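Lipolytic enzyme (Clostridium thermocellum, PDB 2VPT) catalyses, as the catalytic domain of a cellulosomal family 3 carbohydrate esterase, the deacetylation of acetylated xylan. Local coordinates at residues 12-17 with 176-181; 30-35 with 42-47; 48-53 with 58-63. One frame throughout, in Å; residues are numbered along the deposited sequence. Where two conformers were deposited one is given.

Interaction 1 (12-17 with 176-181)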
loop_
_atom_site.group_PDB
_atom_site.type_symbol
_atom_site.label_atom_id
_atom_site.label_comp_id
_atom_site.label_asym_id
_atom_site.label_seq_id
_atom_site.Cartn_x
_atom_site.Cartn_y
_atom_site.Cartn_z
ATOM N N GLY A 12 8.233 -9.424 0.209
ATOM C CA GLY A 12 9.250 -8.527 -0.279
ATOM C C GLY A 12 9.152 -7.144 0.297
ATOM O O GLY A 12 8.595 -6.934 1.396
ATOM N N ASP A 13 9.705 -6.204 -0.468
ATOM C CA ASP A 13 9.830 -4.807 -0.076
ATOM C C ASP A 13 8.884 -3.940 -0.910
ATOM O O ASP A 13 7.800 -4.404 -1.272
ATOM C CB ASP A 13 11.314 -4.386 -0.135
ATOM C CG ASP A 13 11.955 -4.621 -1.481
ATOM O OD1 ASP A 13 11.249 -4.621 -2.526
ATOM O OD2 ASP A 13 13.195 -4.819 -1.506
ATOM N N SER A 14 9.240 -2.703 -1.220
ATOM C CA SER A 14 8.313 -1.859 -1.963
ATOM C C SER A 14 8.058 -2.369 -3.372
ATOM O O SER A 14 7.076 -1.967 -3.983
ATOM C CB SER A 14 8.748 -0.409 -2.023
ATOM O OG SER A 14 10.058 -0.319 -2.451
ATOM N N CYS A 15 8.945 -3.217 -3.897
ATOM C CA CYS A 15 8.741 -3.788 -5.221
ATOM C C CYS A 15 7.654 -4.846 -5.238
ATOM O O CYS A 15 7.112 -5.147 -6.300
ATOM C CB CYS A 15 10.033 -4.366 -5.786
ATOM S SG CYS A 15 11.387 -3.202 -5.961
ATOM N N THR A 16 7.355 -5.428 -4.079
ATOM C CA THR A 16 6.248 -6.375 -3.912
ATOM C C THR A 16 4.975 -5.685 -3.429
ATOM O O THR A 16 3.868 -6.026 -3.873
ATOM C CB THR A 16 6.669 -7.533 -2.983
ATOM O OG1 THR A 16 7.753 -8.244 -3.604
ATOM C CG2 THR A 16 5.510 -8.497 -2.726
ATOM N N GLU A 17 5.109 -4.710 -2.533
ATOM C CA GLU A 17 3.952 -3.922 -2.127
ATOM C C GLU A 17 3.423 -3.112 -3.305
ATOM O O GLU A 17 2.204 -2.957 -3.452
ATOM C CB GLU A 17 4.266 -3.038 -0.920
ATOM C CG GLU A 17 3.026 -2.355 -0.334
ATOM C CD GLU A 17 3.222 -1.851 1.084
ATOM O OE1 GLU A 17 4.363 -1.498 1.462
ATOM O OE2 GLU A 17 2.209 -1.808 1.805
ATOM N N GLY A 176 11.033 7.994 -10.219
ATOM C CA GLY A 176 12.401 7.824 -10.683
ATOM C C GLY A 176 13.141 6.618 -10.145
ATOM O O GLY A 176 14.311 6.440 -10.450
ATOM N N LEU A 177 12.459 5.767 -9.378
ATOM C CA LEU A 177 13.105 4.621 -8.723
ATOM C C LEU A 177 12.331 3.313 -8.914
ATOM O O LEU A 177 12.900 2.287 -9.310
ATOM C CB LEU A 177 13.240 4.917 -7.231
ATOM C CG LEU A 177 13.828 3.858 -6.307
ATOM C CD1 LEU A 177 15.257 3.509 -6.709
ATOM C CD2 LEU A 177 13.773 4.355 -4.871
ATOM N N HIS A 178 11.040 3.355 -8.597
ATOM C CA HIS A 178 10.181 2.191 -8.685
ATOM C C HIS A 178 9.630 2.022 -10.085
ATOM O O HIS A 178 9.576 2.970 -10.872
ATOM C CB HIS A 178 9.027 2.313 -7.697
ATOM C CG HIS A 178 9.467 2.263 -6.271
ATOM N ND1 HIS A 178 9.574 3.391 -5.493
ATOM C CD2 HIS A 178 9.852 1.226 -5.494
ATOM C CE1 HIS A 178 9.996 3.047 -4.286
ATOM N NE2 HIS A 178 10.180 1.741 -4.264
ATOM N N LEU A 179 9.222 0.798 -10.372
ATOM C CA LEU A 179 8.686 0.452 -11.679
ATOM C C LEU A 179 7.366 1.154 -11.987
ATOM O O LEU A 179 6.562 1.424 -11.099
ATOM C CB LEU A 179 8.487 -1.068 -11.778
ATOM C CG LEU A 179 9.750 -1.929 -11.750
ATOM C CD1 LEU A 179 9.355 -3.366 -11.511
ATOM C CD2 LEU A 179 10.588 -1.773 -13.026
ATOM N N SER A 180 7.159 1.422 -13.276
ATOM C CA SER A 180 5.866 1.822 -13.806
ATOM C C SER A 180 4.948 0.616 -13.960
ATOM O O SER A 180 5.360 -0.535 -13.777
ATOM C CB SER A 180 6.069 2.420 -15.189
ATOM O OG SER A 180 6.582 1.415 -16.047
ATOM N N GLU A 181 3.697 0.856 -14.347
ATOM C CA GLU A 181 2.785 -0.231 -14.649
ATOM C C GLU A 181 3.353 -1.152 -15.739
ATOM O O GLU A 181 3.268 -2.374 -15.642
ATOM C CB GLU A 181 1.435 0.353 -15.073
ATOM C CG GLU A 181 0.282 -0.600 -15.087
ATOM C CD GLU A 181 -1.043 0.155 -15.167
ATOM O OE1 GLU A 181 -1.191 0.976 -16.091
ATOM O OE2 GLU A 181 -1.922 -0.044 -14.298
#
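Ser-14 and His-178 meet through a single short hydrogen bond, with Ser-14 OG lying 2.7 Å from His-178 NE2, and either group could be the donor. The hydroxyl comes in at the edge of the imidazole, near the ring plane, while Ser-14 CB follows at 3.4 Å from His-178 NE2. A chi1 of 51° tucks Ser-14 OG between its backbone N and carbonyl carbon and aims it across to the ring. At the far side of the imidazole, His-178 ND1 is bonded to Asp-175 OD2, which fixes the rotation of the ring. Serine, histidine and aspartate in this line have charge-relay geometry, consistent with the catalytic triad of an SGNH (GDSL-type) hydrolase. Its serine sits in the Gly-Asp-Ser sequence at the start of helix 14-17. There Asp-13 is the N-cap: Asp-13 OD1 accepts from Cys-15 N at 3.0 Å, 23° out of the carboxylate plane, and Asp-13 OD2 is held by Tyr-128 OH. Away from this pair the two segments barely meet. Cys-15 comes no closer than 4.7 Å to segment 176-181 with its side chain, and only 118 Å² is buried in all. Toward solvent lie Gly-176 and Glu-181, both exposed, whereas the His-178 ring meets the ring of Trp-174 of the second subunit, their planes about 55° apart.

Interaction 2 (30-35 with 42-47). With CA (calcium ion), chain B.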
loop_
_atom_site.group_PDB
_atom_site.type_symbol
_atom_site.label_atom_id
_atom_site.label_comp_id
_atom_site.label_asym_id
_atom_site.label_seq_id
_atom_site.Cartn_x
_atom_site.Cartn_y
_atom_site.Cartn_z
ATOM N N GLU A 30 -0.710 -8.374 -12.976
ATOM C CA GLU A 30 -0.521 -9.089 -14.244
ATOM C C GLU A 30 -0.233 -10.569 -14.016
ATOM O O GLU A 30 -0.689 -11.423 -14.773
ATOM C CB GLU A 30 0.566 -8.414 -15.067
ATOM C CG GLU A 30 0.880 -9.046 -16.420
ATOM C CD GLU A 30 -0.267 -8.966 -17.402
ATOM O OE1 GLU A 30 -1.154 -8.096 -17.247
ATOM O OE2 GLU A 30 -0.265 -9.782 -18.356
ATOM N N LEU A 31 0.528 -10.910 -12.978
ATOM C CA LEU A 31 0.848 -12.310 -12.784
ATOM C C LEU A 31 -0.400 -13.112 -12.425
ATOM O O LEU A 31 -0.558 -14.246 -12.881
ATOM C CB LEU A 31 1.935 -12.500 -11.720
ATOM C CG LEU A 31 2.425 -13.934 -11.519
ATOM C CD1 LEU A 31 2.990 -14.518 -12.813
ATOM C CD2 LEU A 31 3.477 -13.962 -10.430
ATOM N N TYR A 32 -1.303 -12.532 -11.630
ATOM C CA TYR A 32 -2.552 -13.215 -11.306
ATOM C C TYR A 32 -3.334 -13.524 -12.582
ATOM O O TYR A 32 -3.893 -14.624 -12.708
ATOM C CB TYR A 32 -3.401 -12.373 -10.345
ATOM C CG TYR A 32 -4.575 -13.127 -9.773
ATOM C CD1 TYR A 32 -4.414 -13.988 -8.705
ATOM C CD2 TYR A 32 -5.836 -13.021 -10.342
ATOM C CE1 TYR A 32 -5.460 -14.711 -8.190
ATOM C CE2 TYR A 32 -6.892 -13.729 -9.833
ATOM C CZ TYR A 32 -6.714 -14.573 -8.763
ATOM O OH TYR A 32 -7.758 -15.297 -8.228
ATOM N N ARG A 33 -3.352 -12.575 -13.505
ATOM C CA ARG A 33 -3.994 -12.781 -14.813
ATOM C C ARG A 33 -3.348 -13.933 -15.558
ATOM O O ARG A 33 -4.037 -14.839 -16.033
ATOM C CB ARG A 33 -3.898 -11.536 -15.690
ATOM C CG ARG A 33 -4.739 -10.366 -15.221
ATOM C CD ARG A 33 -4.825 -9.268 -16.244
ATOM N NE ARG A 33 -5.626 -9.678 -17.401
ATOM C CZ ARG A 33 -6.016 -8.871 -18.391
ATOM N NH1 ARG A 33 -5.689 -7.584 -18.400
ATOM N NH2 ARG A 33 -6.739 -9.368 -19.388
ATOM N N LEU A 34 -2.019 -13.903 -15.670
ATOM C CA LEU A 34 -1.332 -14.908 -16.479
ATOM C C LEU A 34 -1.518 -16.296 -15.917
ATOM O O LEU A 34 -1.739 -17.245 -16.668
ATOM C CB LEU A 34 0.165 -14.588 -16.588
ATOM C CG LEU A 34 0.573 -13.307 -17.307
ATOM C CD1 LEU A 34 2.055 -12.961 -17.096
ATOM C CD2 LEU A 34 0.234 -13.385 -18.806
ATOM N N LEU A 35 -1.425 -16.439 -14.605
ATOM C CA LEU A 35 -1.554 -17.736 -13.969
ATOM C C LEU A 35 -2.974 -18.271 -14.079
ATOM O O LEU A 35 -3.175 -19.465 -14.313
ATOM C CB LEU A 35 -1.108 -17.691 -12.509
ATOM C CG LEU A 35 0.376 -17.423 -12.274
ATOM C CD1 LEU A 35 0.611 -17.282 -10.771
ATOM C CD2 LEU A 35 1.255 -18.509 -12.876
ATOM N N ILE A 42 -5.262 -19.807 -8.170
ATOM C CA ILE A 42 -4.262 -19.142 -7.327
ATOM C C ILE A 42 -4.939 -18.377 -6.202
ATOM O O ILE A 42 -5.897 -17.632 -6.436
ATOM C CB ILE A 42 -3.417 -18.150 -8.171
ATOM C CG1 ILE A 42 -2.710 -18.885 -9.307
ATOM C CG2 ILE A 42 -2.413 -17.397 -7.294
ATOM C CD1 ILE A 42 -1.802 -20.031 -8.882
ATOM N N ASP A 43 -4.432 -18.565 -4.994
ATOM C CA ASP A 43 -4.794 -17.759 -3.838
ATOM C C ASP A 43 -3.513 -17.068 -3.356
ATOM O O ASP A 43 -2.632 -17.697 -2.777
ATOM C CB ASP A 43 -5.381 -18.658 -2.745
ATOM C CG ASP A 43 -5.903 -17.896 -1.549
ATOM O OD1 ASP A 43 -5.945 -16.639 -1.571
ATOM O OD2 ASP A 43 -6.271 -18.574 -0.560
ATOM N N PHE A 44 -3.390 -15.775 -3.637
ATOM C CA PHE A 44 -2.327 -14.990 -3.031
ATOM C C PHE A 44 -2.666 -14.832 -1.563
ATOM O O PHE A 44 -3.797 -14.491 -1.216
ATOM C CB PHE A 44 -2.183 -13.616 -3.686
ATOM C CG PHE A 44 -1.418 -13.602 -4.994
ATOM C CD1 PHE A 44 -0.251 -14.338 -5.166
ATOM C CD2 PHE A 44 -1.815 -12.764 -6.032
ATOM C CE1 PHE A 44 0.448 -14.271 -6.357
ATOM C CE2 PHE A 44 -1.096 -12.684 -7.213
ATOM C CZ PHE A 44 0.029 -13.444 -7.383
ATOM N N VAL A 45 -1.703 -15.087 -0.686
ATOM C CA VAL A 45 -1.915 -14.976 0.735
ATOM C C VAL A 45 -0.928 -14.030 1.411
ATOM O O VAL A 45 0.198 -13.835 0.956
ATOM C CB VAL A 45 -1.892 -16.384 1.414
ATOM C CG1 VAL A 45 -2.988 -17.290 0.842
ATOM C CG2 VAL A 45 -0.519 -17.054 1.296
ATOM N N GLY A 46 -1.364 -13.473 2.527
ATOM C CA GLY A 46 -0.588 -12.495 3.282
ATOM C C GLY A 46 -1.523 -11.523 3.971
ATOM O O GLY A 46 -2.703 -11.442 3.613
ATOM N N SER A 47 -1.047 -10.806 4.979
ATOM C CA SER A 47 -1.950 -9.925 5.713
ATOM C C SER A 47 -2.089 -8.540 5.089
ATOM O O SER A 47 -3.104 -7.867 5.311
ATOM C CB SER A 47 -1.591 -9.834 7.197
ATOM O OG SER A 47 -1.746 -11.107 7.805
HETATM CA CA CA B . -6.067 -14.313 -1.270
HETATM O O HOH W 1 -7.855 -15.826 -5.443
HETATM O O HOH W 2 -8.355 -14.039 -1.532
HETATM O O HOH W 3 -6.318 -14.954 1.027
#
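Tyr-32 and Ile-42 share one ordered water: it accepts from Tyr-32 OH at 2.8 Å and donates to Ile-42 O. The same carbonyl oxygen lies at the edge of the tyrosine ring, near its plane, with Tyr-32 CE1 3.4 Å from Ile-42 O. The phenol reaches this far because Tyr-32 CG stands anti to the backbone N (chi1 -169°), which carries the ring out from the helix and past the strand. On the way it meets Phe-44, where Tyr-32 CD1 is 3.9 Å from Phe-44 CE2. These two rings are inclined at 47°, an oblique pair that is neither a parallel stack nor an edge-to-face one. One turn along the helix, Leu-35 crosses Ile-42 at about a right angle, and Leu-35 CB touches Ile-42 CG1 at 3.8 Å. Ile-42 and Phe-44 thus face the helix, and the intervening Asp-43 points away from it, the alternation of a beta strand. That outward side chain serves the calcium ion: Asp-43 OD1 binds it at 2.4 Å. The main chain adds Phe-44 O at 2.3 Å from the calcium, two waters bind as well, and Asp-57 and Asp-59 complete the site. With the helix and strand axes 9.8 Å apart and running nearly antiparallel (161°), and strand 41-44 parallel to strand 5-12, the geometry is that of a beta-alpha-beta crossover in an SGNH-type alpha/beta domain, with a calcium site built on its second strand.

Interaction 3 (48-53 with 58-63). With CA (calcium ion), chain B.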
loop_
_atom_site.group_PDB
_atom_site.type_symbol
_atom_site.label_atom_id
_atom_site.label_comp_id
_atom_site.label_asym_id
_atom_site.label_seq_id
_atom_site.Cartn_x
_atom_site.Cartn_y
_atom_site.Cartn_z
ATOM N N GLN A 48 -1.113 -8.112 4.279
ATOM C CA GLN A 48 -1.240 -6.822 3.586
ATOM C C GLN A 48 -2.325 -6.955 2.534
ATOM O O GLN A 48 -2.616 -8.061 2.086
ATOM C CB GLN A 48 0.048 -6.454 2.866
ATOM C CG GLN A 48 1.295 -6.377 3.745
ATOM C CD GLN A 48 1.411 -5.083 4.468
ATOM O OE1 GLN A 48 0.661 -4.820 5.418
ATOM N NE2 GLN A 48 2.342 -4.249 4.028
ATOM N N ARG A 49 -2.942 -5.846 2.144
ATOM C CA ARG A 49 -3.907 -5.886 1.040
ATOM C C ARG A 49 -3.859 -4.570 0.287
ATOM O O ARG A 49 -4.114 -3.501 0.841
ATOM C CB ARG A 49 -5.320 -6.244 1.535
ATOM C CG ARG A 49 -6.377 -6.404 0.428
ATOM C CD ARG A 49 -7.405 -7.576 0.612
ATOM N NE ARG A 49 -7.712 -7.976 1.984
ATOM C CZ ARG A 49 -8.210 -9.160 2.370
ATOM N NH1 ARG A 49 -8.455 -10.138 1.503
ATOM N NH2 ARG A 49 -8.446 -9.384 3.655
ATOM N N SER A 50 -3.497 -4.663 -0.991
ATOM C CA SER A 50 -3.408 -3.495 -1.843
ATOM C C SER A 50 -3.432 -3.901 -3.299
ATOM O O SER A 50 -3.015 -5.004 -3.651
ATOM C CB SER A 50 -2.136 -2.693 -1.567
ATOM O OG SER A 50 -0.948 -3.376 -1.934
ATOM N N GLY A 51 -3.880 -2.986 -4.147
ATOM C CA GLY A 51 -3.907 -3.237 -5.559
ATOM C C GLY A 51 -4.985 -2.437 -6.243
ATOM O O GLY A 51 -5.848 -1.863 -5.585
ATOM N N PRO A 52 -4.982 -2.446 -7.579
ATOM C CA PRO A 52 -6.051 -1.804 -8.333
ATOM C C PRO A 52 -7.325 -2.616 -8.227
ATOM O O PRO A 52 -7.296 -3.785 -7.875
ATOM C CB PRO A 52 -5.528 -1.852 -9.758
ATOM C CG PRO A 52 -4.671 -3.068 -9.808
ATOM C CD PRO A 52 -4.004 -3.122 -8.455
ATOM N N SER A 53 -8.449 -1.986 -8.570
ATOM C CA SER A 53 -9.738 -2.669 -8.566
ATOM C C SER A 53 -9.743 -3.944 -9.415
ATOM O O SER A 53 -10.447 -4.902 -9.103
ATOM C CB SER A 53 -10.853 -1.711 -9.022
ATOM O OG SER A 53 -11.300 -0.944 -7.920
ATOM N N LYS A 58 -5.842 -9.354 -3.677
ATOM C CA LYS A 58 -4.920 -8.267 -3.364
ATOM C C LYS A 58 -4.052 -8.560 -2.132
ATOM O O LYS A 58 -3.316 -7.678 -1.658
ATOM C CB LYS A 58 -5.714 -6.976 -3.145
ATOM C CG LYS A 58 -6.510 -6.519 -4.369
ATOM C CD LYS A 58 -7.515 -5.387 -4.018
ATOM C CE LYS A 58 -8.548 -5.091 -5.136
ATOM N NZ LYS A 58 -9.532 -6.174 -5.308
ATOM N N ASP A 59 -4.103 -9.790 -1.625
ATOM C CA ASP A 59 -3.345 -10.148 -0.428
ATOM C C ASP A 59 -1.868 -10.346 -0.727
ATOM O O ASP A 59 -1.504 -10.877 -1.772
ATOM C CB ASP A 59 -3.893 -11.431 0.183
ATOM C CG ASP A 59 -5.382 -11.362 0.427
ATOM O OD1 ASP A 59 -5.864 -10.359 0.998
ATOM O OD2 ASP A 59 -6.077 -12.319 0.024
ATOM N N HIS A 60 -1.012 -9.932 0.201
ATOM C CA HIS A 60 0.435 -10.107 0.009
ATOM C C HIS A 60 1.198 -9.853 1.308
ATOM O O HIS A 60 0.611 -9.471 2.320
ATOM C CB HIS A 60 0.957 -9.189 -1.096
ATOM C CG HIS A 60 0.826 -7.728 -0.801
ATOM N ND1 HIS A 60 1.774 -7.021 -0.087
ATOM C CD2 HIS A 60 -0.140 -6.836 -1.128
ATOM C CE1 HIS A 60 1.396 -5.755 0.005
ATOM N NE2 HIS A 60 0.236 -5.616 -0.622
ATOM N N GLU A 61 2.518 -10.069 1.263
ATOM C CA GLU A 61 3.429 -9.703 2.372
ATOM C C GLU A 61 4.601 -8.872 1.845
ATOM O O GLU A 61 5.777 -9.124 2.167
ATOM C CB GLU A 61 3.950 -10.922 3.136
ATOM C CG GLU A 61 2.972 -11.577 4.068
ATOM C CD GLU A 61 2.503 -10.766 5.256
ATOM O OE1 GLU A 61 2.968 -9.635 5.583
ATOM O OE2 GLU A 61 1.539 -11.247 5.859
ATOM N N GLY A 62 4.270 -7.870 1.041
ATOM C CA GLY A 62 5.209 -6.852 0.607
ATOM C C GLY A 62 5.181 -5.693 1.577
ATOM O O GLY A 62 4.109 -5.188 1.918
ATOM N N HIS A 63 6.366 -5.276 2.023
ATOM C CA HIS A 63 6.518 -4.213 3.009
ATOM C C HIS A 63 7.526 -3.179 2.537
ATOM O O HIS A 63 8.736 -3.406 2.598
ATOM C CB HIS A 63 6.981 -4.825 4.334
ATOM C CG HIS A 63 5.940 -5.669 4.983
ATOM N ND1 HIS A 63 5.710 -6.997 4.672
ATOM C CD2 HIS A 63 4.997 -5.331 5.889
ATOM C CE1 HIS A 63 4.668 -7.424 5.369
ATOM N NE2 HIS A 63 4.248 -6.443 6.141
HETATM CA CA CA B . -6.067 -14.313 -1.270
HETATM O O HOH W 4 -7.925 -10.194 -1.678
HETATM O O HOH W 5 -11.637 -5.176 -6.696
HETATM O O HOH W 2 -8.355 -14.039 -1.532
HETATM O O HOH W 3 -6.318 -14.954 1.027
#
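Gln-48 lies across His-60 and His-63 of segment 58-63. Its CB sits over one face of the His-60 ring, a CH-pi contact in which Gln-48 CB is 3.5 Å from the ring centroid. Bent at chi2 (-82°), the chain then lays its amide over His-63, the two planes stacked only 10° apart. The amide is kept in place by a nearly straight bond (173°) from Gln-48 NE2 to Gly-62 O, 2.9 Å long. His-60 is gripped at both nitrogens: His-60 NE2 donates to Ser-50 OG at 2.9 Å, and His-60 ND1 accepts from Gly-62 N, which lies in the ring plane. Ser-50 OG is bonded in turn to Met-24 O.

Asp-59 works with both carboxylate oxygens. Asp-59 OD2 binds the calcium ion at 2.4 Å, and Asp-59 OD1 forms a salt bridge over one face of the Arg-49 guanidinium. Two conformers exist for Arg-49, so this bridge is less certain than the metal bond.

The backbone sets these positions: Gln-48 N donates to His-60 O at 2.9 Å, His-60 N to Gln-48 O at 3.1 Å, and Ser-50 N to Lys-58 O at 3.1 Å. The Lys-58 chain runs alongside Pro-52, with Lys-58 CE 3.3 Å from Pro-52 O, and its NZ bonds to Leu-55 O. Gln-48 with His-60 is a hydrogen-bonded pair and Arg-49 with Asp-59 a non-hydrogen-bonded one, the register of a short antiparallel beta hairpin, whose second strand joins strand 5-12 in parallel and supplies a calcium ligand.

Overall arrangement
Following the chain, 12-17 leaves the end of strand 5-12 and waits for its partner until 176-181, so interaction 1 closes a loop of 158 residues that contains both of the others. Interactions 2 and 3 come in series within it: the first spans the short connection from helix 28-37 to strand 41-44, the second the turn of the 48-62 hairpin. Their centres lie about 10 Å apart; both reach the same calcium ion, and Ser-47 N probably bonds Glu-61 OE2. Interaction 3 also touches interaction 1, since Gly-12 pairs by backbone with Glu-61 and His-63. Interactions 1 and 2 do not touch; their nearest atoms are about 7 Å apart.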